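Local coordinates for periplasmic binding protein (Sulfurospirillum deleyianum, PDB 4PAG) that probably binds a small solute in the periplasm for an ABC transporter and can hold a histidine, at residues 22-27 with 44-49; 69-74 with 82-87; 77-82 with 102-107; 92-97 with 132-137. All coordinates share one frame; numbering follows the deposited sequence.

Interaction 1 (22-27 with 44-49); sequences RIYGSA and GVNSPQ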
loop_
_atom_site.group_PDB
_atom_site.type_symbol
_atom_site.label_atom_id
_atom_site.label_comp_id
_atom_site.label_asym_id
_atom_site.label_seq_id
_atom_site.Cartn_x
_atom_site.Cartn_y
_atom_site.Cartn_z
ATOM N N ARG A 22 -1.450 -22.958 7.290
ATOM C CA ARG A 22 -2.670 -22.150 7.179
ATOM C C ARG A 22 -2.429 -20.812 7.870
ATOM O O ARG A 22 -2.056 -20.779 9.037
ATOM C CB ARG A 22 -3.861 -22.868 7.831
ATOM C CG ARG A 22 -4.120 -24.279 7.310
ATOM C CD ARG A 22 -5.324 -24.930 7.985
ATOM N NE ARG A 22 -6.581 -24.251 7.649
ATOM C CZ ARG A 22 -7.266 -24.415 6.510
ATOM N NH1 ARG A 22 -6.841 -25.249 5.561
ATOM N NH2 ARG A 22 -8.392 -23.737 6.315
ATOM N N ILE A 23 -2.633 -19.711 7.153
ATOM C CA ILE A 23 -2.365 -18.385 7.705
ATOM C C ILE A 23 -3.450 -17.420 7.246
ATOM O O ILE A 23 -4.076 -17.633 6.218
ATOM C CB ILE A 23 -0.954 -17.886 7.297
ATOM C CG1 ILE A 23 -0.523 -16.671 8.122
ATOM C CG2 ILE A 23 -0.885 -17.547 5.811
ATOM C CD1 ILE A 23 0.967 -16.378 8.034
ATOM N N TYR A 24 -3.680 -16.378 8.028
ATOM C CA TYR A 24 -4.672 -15.363 7.706
ATOM C C TYR A 24 -4.089 -13.996 8.043
ATOM O O TYR A 24 -3.498 -13.813 9.105
ATOM C CB TYR A 24 -5.958 -15.635 8.492
ATOM C CG TYR A 24 -6.989 -14.530 8.464
ATOM C CD1 TYR A 24 -7.712 -14.243 7.311
ATOM C CD2 TYR A 24 -7.254 -13.776 9.606
ATOM C CE1 TYR A 24 -8.659 -13.222 7.294
ATOM C CE2 TYR A 24 -8.199 -12.766 9.599
ATOM C CZ TYR A 24 -8.902 -12.491 8.439
ATOM O OH TYR A 24 -9.848 -11.475 8.443
ATOM N N GLY A 25 -4.232 -13.057 7.113
ATOM C CA GLY A 25 -3.850 -11.672 7.345
ATOM C C GLY A 25 -5.078 -10.863 7.703
ATOM O O GLY A 25 -6.135 -11.051 7.112
ATOM N N SER A 26 -4.927 -9.954 8.662
ATOM C CA SER A 26 -6.060 -9.220 9.236
ATOM C C SER A 26 -6.663 -8.152 8.310
ATOM O O SER A 26 -7.787 -7.697 8.532
ATOM C CB SER A 26 -5.627 -8.567 10.551
ATOM O OG SER A 26 -4.810 -7.426 10.313
ATOM N N ALA A 27 -5.910 -7.748 7.291
ATOM C CA ALA A 27 -6.317 -6.676 6.396
ATOM C C ALA A 27 -5.503 -6.743 5.098
ATOM O O ALA A 27 -4.461 -7.387 5.061
ATOM C CB ALA A 27 -6.114 -5.335 7.076
ATOM N N GLY A 44 -7.819 -17.248 3.062
ATOM C CA GLY A 44 -8.801 -16.310 2.562
ATOM C C GLY A 44 -8.220 -14.922 2.355
ATOM O O GLY A 44 -7.080 -14.648 2.752
ATOM N N VAL A 45 -9.005 -14.063 1.707
ATOM C CA VAL A 45 -8.657 -12.659 1.524
ATOM C C VAL A 45 -9.617 -11.807 2.373
ATOM O O VAL A 45 -10.584 -12.328 2.953
ATOM C CB VAL A 45 -8.697 -12.236 0.031
ATOM C CG1 VAL A 45 -7.607 -12.949 -0.755
ATOM C CG2 VAL A 45 -10.058 -12.503 -0.598
ATOM N N ASN A 46 -9.344 -10.507 2.458
ATOM C CA ASN A 46 -10.134 -9.604 3.296
ATOM C C ASN A 46 -11.240 -8.910 2.510
ATOM O O ASN A 46 -12.317 -8.659 3.047
ATOM C CB ASN A 46 -9.230 -8.552 3.944
ATOM C CG ASN A 46 -8.039 -9.164 4.634
ATOM O OD1 ASN A 46 -6.919 -9.089 4.131
ATOM N ND2 ASN A 46 -8.277 -9.816 5.768
ATOM N N SER A 47 -10.944 -8.594 1.251
ATOM C CA SER A 47 -11.841 -7.893 0.336
ATOM C C SER A 47 -11.846 -8.625 -1.011
ATOM O O SER A 47 -10.967 -9.450 -1.270
ATOM C CB SER A 47 -11.335 -6.464 0.102
ATOM O OG SER A 47 -11.290 -5.722 1.302
ATOM N N PRO A 48 -12.819 -8.314 -1.880
ATOM C CA PRO A 48 -12.809 -8.879 -3.233
ATOM C C PRO A 48 -11.480 -8.618 -3.922
ATOM O O PRO A 48 -10.951 -7.504 -3.845
ATOM C CB PRO A 48 -13.936 -8.123 -3.947
ATOM C CG PRO A 48 -14.830 -7.640 -2.865
ATOM C CD PRO A 48 -13.989 -7.444 -1.644
ATOM N N GLN A 49 -10.946 -9.632 -4.593
ATOM C CA GLN A 49 -9.608 -9.552 -5.184
ATOM C C GLN A 49 -9.501 -8.474 -6.269
ATOM O O GLN A 49 -8.443 -7.864 -6.447
ATOM C CB GLN A 49 -9.207 -10.909 -5.758
ATOM C CG GLN A 49 -8.901 -11.957 -4.703
ATOM C CD GLN A 49 -10.109 -12.762 -4.263
ATOM O OE1 GLN A 49 -11.247 -12.259 -4.222
ATOM N NE2 GLN A 49 -9.867 -14.024 -3.913
HETATM O O HOH W 1 -5.647 -13.121 4.627
#
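Asn46 turns its carboxamide onto the backbone running from Gly25 to Ala27, and a short, straight bond helps fix its pose: ND2 donates to Gly25 O at 2.8 Å. The N-H...O angle is 178° and the acceptor lies in the amide plane of Asn46, although the nitrogen is tilted out of the Gly25 carbonyl plane. With chi1 at -51°, CG stands anti to its own carbonyl carbon, which carries the amide across to strand 23-25. The other amide atom, OD1, packs 2.9 Å from Ala27 C, a tight approach of oxygen to a carbonyl carbon. The ring of Tyr24 passes the amide obliquely, its plane 58° from that of the amide, with OH 3.5 Å from Asn46 ND2. A water extends the link, accepting from Gly25 N at 2.9 Å and donating to Gly44 O at 2.8 Å. In the second shell, Ser31 OG bonds to OD1, and Gly72 O takes bonds from both Asn46 ND2 and Tyr24 OH. An aspartate in place of Asn46 would probably leave Gly25 O and Gly72 O without their shared donor and set a charge beside them. The buried amide thus has partners for both its polar atoms, a polar clasp that ties the loop after helix 28-37 to the end of edge strand 23-25 and the start of that helix.

Interaction 2 (69-74 with 82-87); sequences PILGGW and LEAILA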
loop_
_atom_site.group_PDB
_atom_site.type_symbol
_atom_site.label_atom_id
_atom_site.label_comp_id
_atom_site.label_asym_id
_atom_site.label_seq_id
_atom_site.Cartn_x
_atom_site.Cartn_y
_atom_site.Cartn_z
ATOM N N PRO A 69 -11.822 -17.448 -0.668
ATOM C CA PRO A 69 -13.031 -16.787 -0.181
ATOM C C PRO A 69 -12.700 -15.529 0.611
ATOM O O PRO A 69 -11.580 -15.377 1.094
ATOM C CB PRO A 69 -13.660 -17.843 0.728
ATOM C CG PRO A 69 -12.483 -18.590 1.257
ATOM C CD PRO A 69 -11.541 -18.681 0.087
ATOM N N ILE A 70 -13.681 -14.638 0.712
ATOM C CA ILE A 70 -13.549 -13.394 1.442
ATOM C C ILE A 70 -13.972 -13.631 2.882
ATOM O O ILE A 70 -15.097 -14.047 3.130
ATOM C CB ILE A 70 -14.446 -12.307 0.840
ATOM C CG1 ILE A 70 -14.040 -12.044 -0.612
ATOM C CG2 ILE A 70 -14.385 -11.038 1.681
ATOM C CD1 ILE A 70 -15.045 -11.233 -1.406
ATOM N N LEU A 71 -13.071 -13.359 3.818
ATOM C CA LEU A 71 -13.328 -13.575 5.247
ATOM C C LEU A 71 -13.383 -12.275 6.048
ATOM O O LEU A 71 -13.457 -12.302 7.282
ATOM C CB LEU A 71 -12.253 -14.476 5.846
ATOM C CG LEU A 71 -12.103 -15.870 5.244
ATOM C CD1 LEU A 71 -10.941 -16.592 5.910
ATOM C CD2 LEU A 71 -13.382 -16.674 5.390
ATOM N N GLY A 72 -13.355 -11.139 5.359
ATOM C CA GLY A 72 -13.404 -9.849 6.029
ATOM C C GLY A 72 -12.094 -9.522 6.717
ATOM O O GLY A 72 -11.099 -10.228 6.556
ATOM N N GLY A 73 -12.091 -8.449 7.489
ATOM C CA GLY A 73 -10.879 -7.989 8.140
ATOM C C GLY A 73 -11.108 -6.740 8.962
ATOM O O GLY A 73 -12.215 -6.181 8.974
ATOM N N TRP A 74 -10.050 -6.312 9.650
ATOM C CA TRP A 74 -10.075 -5.117 10.480
ATOM C C TRP A 74 -9.418 -3.984 9.709
ATOM O O TRP A 74 -8.194 -3.835 9.740
ATOM C CB TRP A 74 -9.309 -5.352 11.779
ATOM C CG TRP A 74 -9.911 -6.358 12.718
ATOM C CD1 TRP A 74 -10.791 -6.107 13.729
ATOM C CD2 TRP A 74 -9.642 -7.762 12.759
ATOM N NE1 TRP A 74 -11.089 -7.274 14.399
ATOM C CE2 TRP A 74 -10.399 -8.304 13.822
ATOM C CE3 TRP A 74 -8.842 -8.617 11.999
ATOM C CZ2 TRP A 74 -10.379 -9.669 14.142
ATOM C CZ3 TRP A 74 -8.821 -9.975 12.318
ATOM C CH2 TRP A 74 -9.586 -10.486 13.382
ATOM N N LEU A 82 -15.659 -13.402 12.072
ATOM C CA LEU A 82 -15.017 -14.116 13.185
ATOM C C LEU A 82 -15.314 -15.623 13.203
ATOM O O LEU A 82 -14.408 -16.436 13.419
ATOM C CB LEU A 82 -15.399 -13.457 14.521
ATOM C CG LEU A 82 -14.924 -12.001 14.698
ATOM C CD1 LEU A 82 -15.328 -11.415 16.048
ATOM C CD2 LEU A 82 -13.419 -11.883 14.519
ATOM N N GLU A 83 -16.568 -15.990 12.946
ATOM C CA GLU A 83 -16.966 -17.395 12.940
ATOM C C GLU A 83 -16.223 -18.165 11.850
ATOM O O GLU A 83 -15.741 -19.269 12.081
ATOM C CB GLU A 83 -18.483 -17.547 12.735
ATOM C CG GLU A 83 -19.355 -16.905 13.811
ATOM C CD GLU A 83 -19.709 -15.443 13.538
ATOM O OE1 GLU A 83 -18.983 -14.757 12.776
ATOM O OE2 GLU A 83 -20.720 -14.971 14.103
ATOM N N ALA A 84 -16.130 -17.569 10.663
ATOM C CA ALA A 84 -15.464 -18.199 9.523
ATOM C C ALA A 84 -13.953 -18.297 9.731
ATOM O O ALA A 84 -13.334 -19.318 9.425
ATOM C CB ALA A 84 -15.766 -17.423 8.251
ATOM N N ILE A 85 -13.359 -17.229 10.249
ATOM C CA ILE A 85 -11.936 -17.248 10.571
ATOM C C ILE A 85 -11.666 -18.376 11.563
ATOM O O ILE A 85 -10.798 -19.216 11.332
ATOM C CB ILE A 85 -11.464 -15.899 11.140
ATOM C CG1 ILE A 85 -11.522 -14.829 10.044
ATOM C CG2 ILE A 85 -10.040 -16.009 11.670
ATOM C CD1 ILE A 85 -11.522 -13.408 10.569
ATOM N N LEU A 86 -12.434 -18.413 12.648
ATOM C CA LEU A 86 -12.253 -19.456 13.657
ATOM C C LEU A 86 -12.419 -20.845 13.036
ATOM O O LEU A 86 -11.618 -21.744 13.293
ATOM C CB LEU A 86 -13.236 -19.266 14.815
ATOM C CG LEU A 86 -13.163 -20.253 15.987
ATOM C CD1 LEU A 86 -11.749 -20.379 16.542
ATOM C CD2 LEU A 86 -14.133 -19.823 17.080
ATOM N N ALA A 87 -13.447 -21.006 12.206
ATOM C CA ALA A 87 -13.738 -22.300 11.594
ATOM C C ALA A 87 -12.635 -22.739 10.635
ATOM O O ALA A 87 -12.380 -23.929 10.498
ATOM C CB ALA A 87 -15.080 -22.261 10.874
#
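Leu71 and Trp74 are the two bumps that the loop 69-74 presses onto helix 82-88, the helix that leads into the central strand of a three-stranded parallel sheet in this alpha/beta lobe. Leu71 fits the shallow dip over Ala84, whose small side chain lets the branch CD2 settle at 3.8 Å from Ala84 CB. One residue further along the helix, Ile85 flanks it, with CG1 4.3 Å from Leu71 CB. The isoleucine is itself a bump on the helix: its CD1 reaches up between Leu71 O, 4.0 Å off, and the far corner of the indole, where Trp74 CH2 lies at 4.5 Å. The hydroxyl end of Tyr24, from strand 23-25, closes in on the same methyl. The two glycines between the bumps, Gly72 and Gly73, carry the chain past without adding bulk. Trp74 holds its CG anti to the carbonyl carbon, chi1 -66°, which brings the six-membered ring to the first turn of the helix, while a hydrogen bond from NE1 to Asp108 of helix 99-112 fixes its rotation. The side chains of Leu82 and Trp74 cross at about a right angle, with Leu82 CD2 3.8 Å from Trp74 CZ2.

Interaction 3 (77-82 with 102-107); sequences NNIPNL and NEKTAK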
loop_
_atom_site.group_PDB
_atom_site.type_symbol
_atom_site.label_atom_id
_atom_site.label_comp_id
_atom_site.label_asym_id
_atom_site.label_seq_id
_atom_site.Cartn_x
_atom_site.Cartn_y
_atom_site.Cartn_z
ATOM N N ASN A 77 -14.104 0.420 6.196
ATOM C CA ASN A 77 -15.257 -0.075 5.438
ATOM C C ASN A 77 -15.339 -1.607 5.382
ATOM O O ASN A 77 -15.858 -2.178 4.414
ATOM C CB ASN A 77 -15.258 0.516 4.021
ATOM C CG ASN A 77 -15.225 2.029 4.024
ATOM O OD1 ASN A 77 -14.230 2.642 3.633
ATOM N ND2 ASN A 77 -16.311 2.642 4.481
ATOM N N ASN A 78 -14.828 -2.263 6.421
ATOM C CA ASN A 78 -14.918 -3.717 6.531
ATOM C C ASN A 78 -14.941 -4.167 7.997
ATOM O O ASN A 78 -14.614 -3.400 8.909
ATOM C CB ASN A 78 -13.755 -4.378 5.771
ATOM C CG ASN A 78 -14.155 -5.671 5.072
ATOM O OD1 ASN A 78 -15.268 -6.163 5.222
ATOM N ND2 ASN A 78 -13.238 -6.221 4.294
ATOM N N ILE A 79 -15.345 -5.416 8.207
ATOM C CA ILE A 79 -15.436 -6.026 9.539
ATOM C C ILE A 79 -15.047 -7.507 9.372
ATOM O O ILE A 79 -15.261 -8.069 8.301
ATOM C CB ILE A 79 -16.874 -5.872 10.101
ATOM C CG1 ILE A 79 -16.955 -6.363 11.550
ATOM C CG2 ILE A 79 -17.891 -6.589 9.210
ATOM C CD1 ILE A 79 -18.264 -6.049 12.244
ATOM N N PRO A 80 -14.443 -8.136 10.401
ATOM C CA PRO A 80 -14.052 -9.541 10.226
ATOM C C PRO A 80 -15.207 -10.537 10.339
ATOM O O PRO A 80 -16.141 -10.316 11.105
ATOM C CB PRO A 80 -13.064 -9.769 11.373
ATOM C CG PRO A 80 -13.526 -8.827 12.424
ATOM C CD PRO A 80 -13.929 -7.594 11.672
ATOM N N ASN A 81 -15.128 -11.627 9.579
ATOM C CA ASN A 81 -16.029 -12.767 9.759
ATOM C C ASN A 81 -15.425 -13.712 10.801
ATOM O O ASN A 81 -14.760 -14.691 10.458
ATOM C CB ASN A 81 -16.251 -13.492 8.428
ATOM C CG ASN A 81 -17.360 -14.523 8.494
ATOM O OD1 ASN A 81 -17.751 -14.983 9.570
ATOM N ND2 ASN A 81 -17.862 -14.907 7.331
ATOM N N LEU A 82 -15.659 -13.402 12.072
ATOM C CA LEU A 82 -15.017 -14.116 13.185
ATOM C C LEU A 82 -15.314 -15.623 13.203
ATOM O O LEU A 82 -14.408 -16.436 13.419
ATOM C CB LEU A 82 -15.399 -13.457 14.521
ATOM C CG LEU A 82 -14.924 -12.001 14.698
ATOM C CD1 LEU A 82 -15.328 -11.415 16.048
ATOM C CD2 LEU A 82 -13.419 -11.883 14.519
ATOM N N ASN A 102 -5.742 -1.089 16.586
ATOM C CA ASN A 102 -5.245 -2.081 17.551
ATOM C C ASN A 102 -6.271 -2.483 18.616
ATOM O O ASN A 102 -6.304 -3.640 19.014
ATOM C CB ASN A 102 -3.944 -1.604 18.222
ATOM C CG ASN A 102 -2.738 -1.677 17.296
ATOM O OD1 ASN A 102 -2.733 -2.408 16.305
ATOM N ND2 ASN A 102 -1.705 -0.919 17.621
ATOM N N GLU A 103 -7.106 -1.541 19.059
ATOM C CA GLU A 103 -8.079 -1.817 20.132
ATOM C C GLU A 103 -9.075 -2.893 19.704
ATOM O O GLU A 103 -9.169 -3.957 20.327
ATOM C CB GLU A 103 -8.834 -0.540 20.545
ATOM C CG GLU A 103 -9.787 -0.741 21.722
ATOM C CD GLU A 103 -10.525 0.525 22.151
ATOM O OE1 GLU A 103 -10.536 1.524 21.403
ATOM O OE2 GLU A 103 -11.118 0.517 23.248
ATOM N N LYS A 104 -9.807 -2.606 18.630
ATOM C CA LYS A 104 -10.818 -3.520 18.104
ATOM C C LYS A 104 -10.209 -4.871 17.720
ATOM O O LYS A 104 -10.812 -5.926 17.963
ATOM C CB LYS A 104 -11.517 -2.875 16.901
ATOM C CG LYS A 104 -12.453 -3.785 16.117
ATOM C CD LYS A 104 -13.899 -3.671 16.571
ATOM C CE LYS A 104 -14.798 -4.706 15.897
ATOM N NZ LYS A 104 -14.567 -4.861 14.427
ATOM N N THR A 105 -9.021 -4.836 17.116
ATOM C CA THR A 105 -8.334 -6.055 16.712
ATOM C C THR A 105 -8.035 -6.917 17.945
ATOM O O THR A 105 -8.317 -8.118 17.949
ATOM C CB THR A 105 -7.009 -5.766 15.955
ATOM O OG1 THR A 105 -7.271 -5.012 14.758
ATOM C CG2 THR A 105 -6.328 -7.067 15.569
ATOM N N ALA A 106 -7.487 -6.302 18.985
ATOM C CA ALA A 106 -7.121 -7.037 20.211
ATOM C C ALA A 106 -8.339 -7.647 20.900
ATOM O O ALA A 106 -8.289 -8.798 21.349
ATOM C CB ALA A 106 -6.365 -6.130 21.177
ATOM N N LYS A 107 -9.418 -6.873 20.985
ATOM C CA LYS A 107 -10.705 -7.359 21.504
ATOM C C LYS A 107 -11.169 -8.629 20.787
ATOM O O LYS A 107 -11.434 -9.652 21.423
ATOM C CB LYS A 107 -11.809 -6.312 21.318
ATOM C CG LYS A 107 -11.736 -5.058 22.173
ATOM C CD LYS A 107 -13.064 -4.297 22.073
ATOM C CE LYS A 107 -12.902 -2.781 22.033
ATOM N NZ LYS A 107 -12.418 -2.201 23.320
#
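Lys104 stretches from helix 99-112 to the loop residues Ile79 and Pro80, joining a surface helix of the alpha/beta lobe to the N-cap turn that starts helix 82-88. Its side chain first leaves the helix with CG opposite the backbone N (chi1 171°), then bends at chi2 (94°) and again at chi4 (-44°), and these two kinks bring the ammonium down beside apolar carbons. No hydrogen bond crosses the contact; the charge has a long, weak ion pair with Asp108 one turn on. Ile79 runs out extended, with CG1 opposite its own nitrogen, and that nitrogen gives a weak bond to Asn78 OD1. Pro80 also rests on Trp74 through its CG. Next in the chain, Asn81 caps helix 82-88 through a bond from Ala84 N to its OD1, while on helix 99-112 Lys107 NZ makes a salt bridge with Glu103 OE2 at 3.0 Å. Where Lys104 meets the loop, its NZ comes to 3.9 Å from the Pro80 ring carbon CD and lies 4.0 Å from Ile79 CG1.

Interaction 4 (92-97 with 132-137); sequences VIITWD and RYLGRV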
loop_
_atom_site.group_PDB
_atom_site.type_symbol
_atom_site.label_atom_id
_atom_site.label_comp_id
_atom_site.label_asym_id
_atom_site.label_seq_id
_atom_site.Cartn_x
_atom_site.Cartn_y
_atom_site.Cartn_z
ATOM N N VAL A 92 -1.826 -19.279 12.498
ATOM C CA VAL A 92 -1.509 -17.975 13.063
ATOM C C VAL A 92 -2.235 -16.889 12.264
ATOM O O VAL A 92 -2.546 -17.084 11.085
ATOM C CB VAL A 92 0.024 -17.744 13.086
ATOM C CG1 VAL A 92 0.580 -17.620 11.675
ATOM C CG2 VAL A 92 0.388 -16.528 13.925
ATOM N N ILE A 93 -2.538 -15.778 12.931
ATOM C CA ILE A 93 -3.110 -14.596 12.290
ATOM C C ILE A 93 -2.073 -13.479 12.388
ATOM O O ILE A 93 -1.493 -13.258 13.445
ATOM C CB ILE A 93 -4.418 -14.151 12.980
ATOM C CG1 ILE A 93 -5.482 -15.246 12.849
ATOM C CG2 ILE A 93 -4.929 -12.835 12.388
ATOM C CD1 ILE A 93 -6.732 -14.986 13.660
ATOM N N ILE A 94 -1.823 -12.804 11.275
ATOM C CA ILE A 94 -0.919 -11.680 11.241
ATOM C C ILE A 94 -1.769 -10.421 11.132
ATOM O O ILE A 94 -2.590 -10.309 10.226
ATOM C CB ILE A 94 0.037 -11.752 10.034
ATOM C CG1 ILE A 94 0.758 -13.109 9.963
ATOM C CG2 ILE A 94 1.040 -10.618 10.096
ATOM C CD1 ILE A 94 1.636 -13.433 11.153
ATOM N N THR A 95 -1.575 -9.481 12.053
ATOM C CA THR A 95 -2.365 -8.255 12.065
ATOM C C THR A 95 -1.559 -6.995 11.770
ATOM O O THR A 95 -0.324 -6.986 11.815
ATOM C CB THR A 95 -3.122 -8.066 13.395
ATOM O OG1 THR A 95 -2.225 -7.625 14.419
ATOM C CG2 THR A 95 -3.784 -9.352 13.826
ATOM N N TRP A 96 -2.301 -5.933 11.469
ATOM C CA TRP A 96 -1.755 -4.614 11.167
ATOM C C TRP A 96 -1.621 -3.814 12.473
ATOM O O TRP A 96 -2.612 -3.508 13.121
ATOM C CB TRP A 96 -2.708 -3.957 10.165
ATOM C CG TRP A 96 -2.374 -2.606 9.641
ATOM C CD1 TRP A 96 -1.257 -1.861 9.879
ATOM C CD2 TRP A 96 -3.175 -1.852 8.732
ATOM N NE1 TRP A 96 -1.331 -0.671 9.191
ATOM C CE2 TRP A 96 -2.504 -0.642 8.483
ATOM C CE3 TRP A 96 -4.419 -2.071 8.132
ATOM C CZ2 TRP A 96 -3.023 0.340 7.638
ATOM C CZ3 TRP A 96 -4.934 -1.098 7.288
ATOM C CH2 TRP A 96 -4.238 0.096 7.057
ATOM N N ASP A 97 -0.381 -3.521 12.867
ATOM C CA ASP A 97 -0.092 -2.805 14.115
ATOM C C ASP A 97 -0.167 -1.301 13.877
ATOM O O ASP A 97 0.842 -0.671 13.550
ATOM C CB ASP A 97 1.307 -3.190 14.632
ATOM C CG ASP A 97 1.690 -2.480 15.926
ATOM O OD1 ASP A 97 0.874 -1.714 16.482
ATOM O OD2 ASP A 97 2.830 -2.704 16.392
ATOM N N ARG A 132 11.484 -9.835 6.477
ATOM C CA ARG A 132 12.348 -10.832 7.124
ATOM C C ARG A 132 11.636 -11.551 8.291
ATOM O O ARG A 132 11.736 -12.769 8.446
ATOM C CB ARG A 132 13.643 -10.183 7.610
ATOM C CG ARG A 132 14.510 -9.680 6.471
ATOM C CD ARG A 132 15.879 -9.201 6.922
ATOM N NE ARG A 132 16.521 -8.501 5.813
ATOM C CZ ARG A 132 16.659 -7.182 5.701
ATOM N NH1 ARG A 132 16.247 -6.350 6.659
ATOM N NH2 ARG A 132 17.247 -6.688 4.618
ATOM N N TYR A 133 10.925 -10.780 9.103
ATOM C CA TYR A 133 10.153 -11.310 10.222
ATOM C C TYR A 133 9.124 -12.318 9.732
ATOM O O TYR A 133 9.050 -13.429 10.248
ATOM C CB TYR A 133 9.470 -10.161 10.957
ATOM C CG TYR A 133 8.619 -10.562 12.137
ATOM C CD1 TYR A 133 9.200 -10.887 13.353
ATOM C CD2 TYR A 133 7.225 -10.596 12.043
ATOM C CE1 TYR A 133 8.423 -11.240 14.443
ATOM C CE2 TYR A 133 6.441 -10.952 13.133
ATOM C CZ TYR A 133 7.047 -11.267 14.329
ATOM O OH TYR A 133 6.290 -11.618 15.429
ATOM N N LEU A 134 8.344 -11.943 8.721
ATOM C CA LEU A 134 7.341 -12.856 8.171
ATOM C C LEU A 134 7.959 -14.111 7.548
ATOM O O LEU A 134 7.372 -15.191 7.622
ATOM C CB LEU A 134 6.428 -12.132 7.177
ATOM C CG LEU A 134 5.471 -11.130 7.814
ATOM C CD1 LEU A 134 4.556 -10.532 6.760
ATOM C CD2 LEU A 134 4.650 -11.774 8.924
ATOM N N GLY A 135 9.147 -13.975 6.961
ATOM C CA GLY A 135 9.914 -15.128 6.488
ATOM C C GLY A 135 10.228 -16.138 7.584
ATOM O O GLY A 135 10.120 -17.346 7.358
ATOM N N ARG A 136 10.613 -15.653 8.761
ATOM C CA ARG A 136 10.885 -16.534 9.905
ATOM C C ARG A 136 9.596 -17.211 10.362
ATOM O O ARG A 136 9.573 -18.417 10.576
ATOM C CB ARG A 136 11.519 -15.762 11.070
ATOM C CG ARG A 136 12.936 -15.275 10.794
ATOM C CD ARG A 136 13.472 -14.363 11.893
ATOM N NE ARG A 136 14.300 -13.301 11.326
ATOM C CZ ARG A 136 14.039 -12.003 11.426
ATOM N NH1 ARG A 136 12.985 -11.580 12.104
ATOM N NH2 ARG A 136 14.853 -11.124 10.865
ATOM N N VAL A 137 8.526 -16.430 10.490
ATOM C CA VAL A 137 7.210 -16.966 10.861
ATOM C C VAL A 137 6.764 -18.094 9.923
ATOM O O VAL A 137 6.432 -19.199 10.372
ATOM C CB VAL A 137 6.129 -15.854 10.899
ATOM C CG1 VAL A 137 4.745 -16.446 11.119
ATOM C CG2 VAL A 137 6.442 -14.840 11.992
#
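Leu134 and Val137 of helix 127-138 bear on Ile94 and Val92 of strand 92-96, and the axes of 132-137 and strand 92-96 approach to 11.7 Å, nearly antiparallel with 169° between their directions. In sequence order, Tyr133 leans on Leu117 of the neighbouring strand 116-119, and one face of its ring is met near the rim by Val137 CG2. Leu134 is the first to touch: its CD2 lies 4.0 Å from Ile94 CG2 and 4.1 Å from Ile94 CD1, so a single methyl spans both branches of the isoleucine as the two side chains run antiparallel alongside each other. Ile94 offers both because chi1 and chi2 are -52° and -61°, folding CD1 back rather than running it straight out. This is the layering of an alpha/beta sandwich with a parallel sheet: Val92 and Ile94 turn to helix 127-138, Ile94 also meeting Ile30 of helix 28-37, whereas Ile93 and Thr95 face helix 99-112. Leu134 is backed by Met33 and Ile37 of helix 28-37. Val137 comes last, its CG1 4.3 Å from Ile94 CD1 and 4.4 Å from Val92 CG1, while its carbonyl oxygen accepts a hydrogen bond from Arg4.

How the interactions relate
Interactions 1 and 2 are the closest pair, their centres about 8 Å apart; Val45 O probably bonds to Leu71 N at 2.8 Å, and Asn46 O with Asn78 ND2 at 2.9 Å ties interaction 1 to interaction 3. Interaction 3 continues from interaction 2, sharing Leu82 and held by Leu71 O to Asn81 N at 2.9 Å. Interaction 4 reaches interaction 1 through the sheet, where Tyr24 O meets Ile94 N at 2.9 Å, and packs on the opposite face of strand 92-96 from helix 99-112 of interaction 3. None of the four includes a residue of the histidine pocket, which Asn55, Pro235, Leu260, Val261, Lys263 and Tyr321 to Lys323 form; together they knit one lobe.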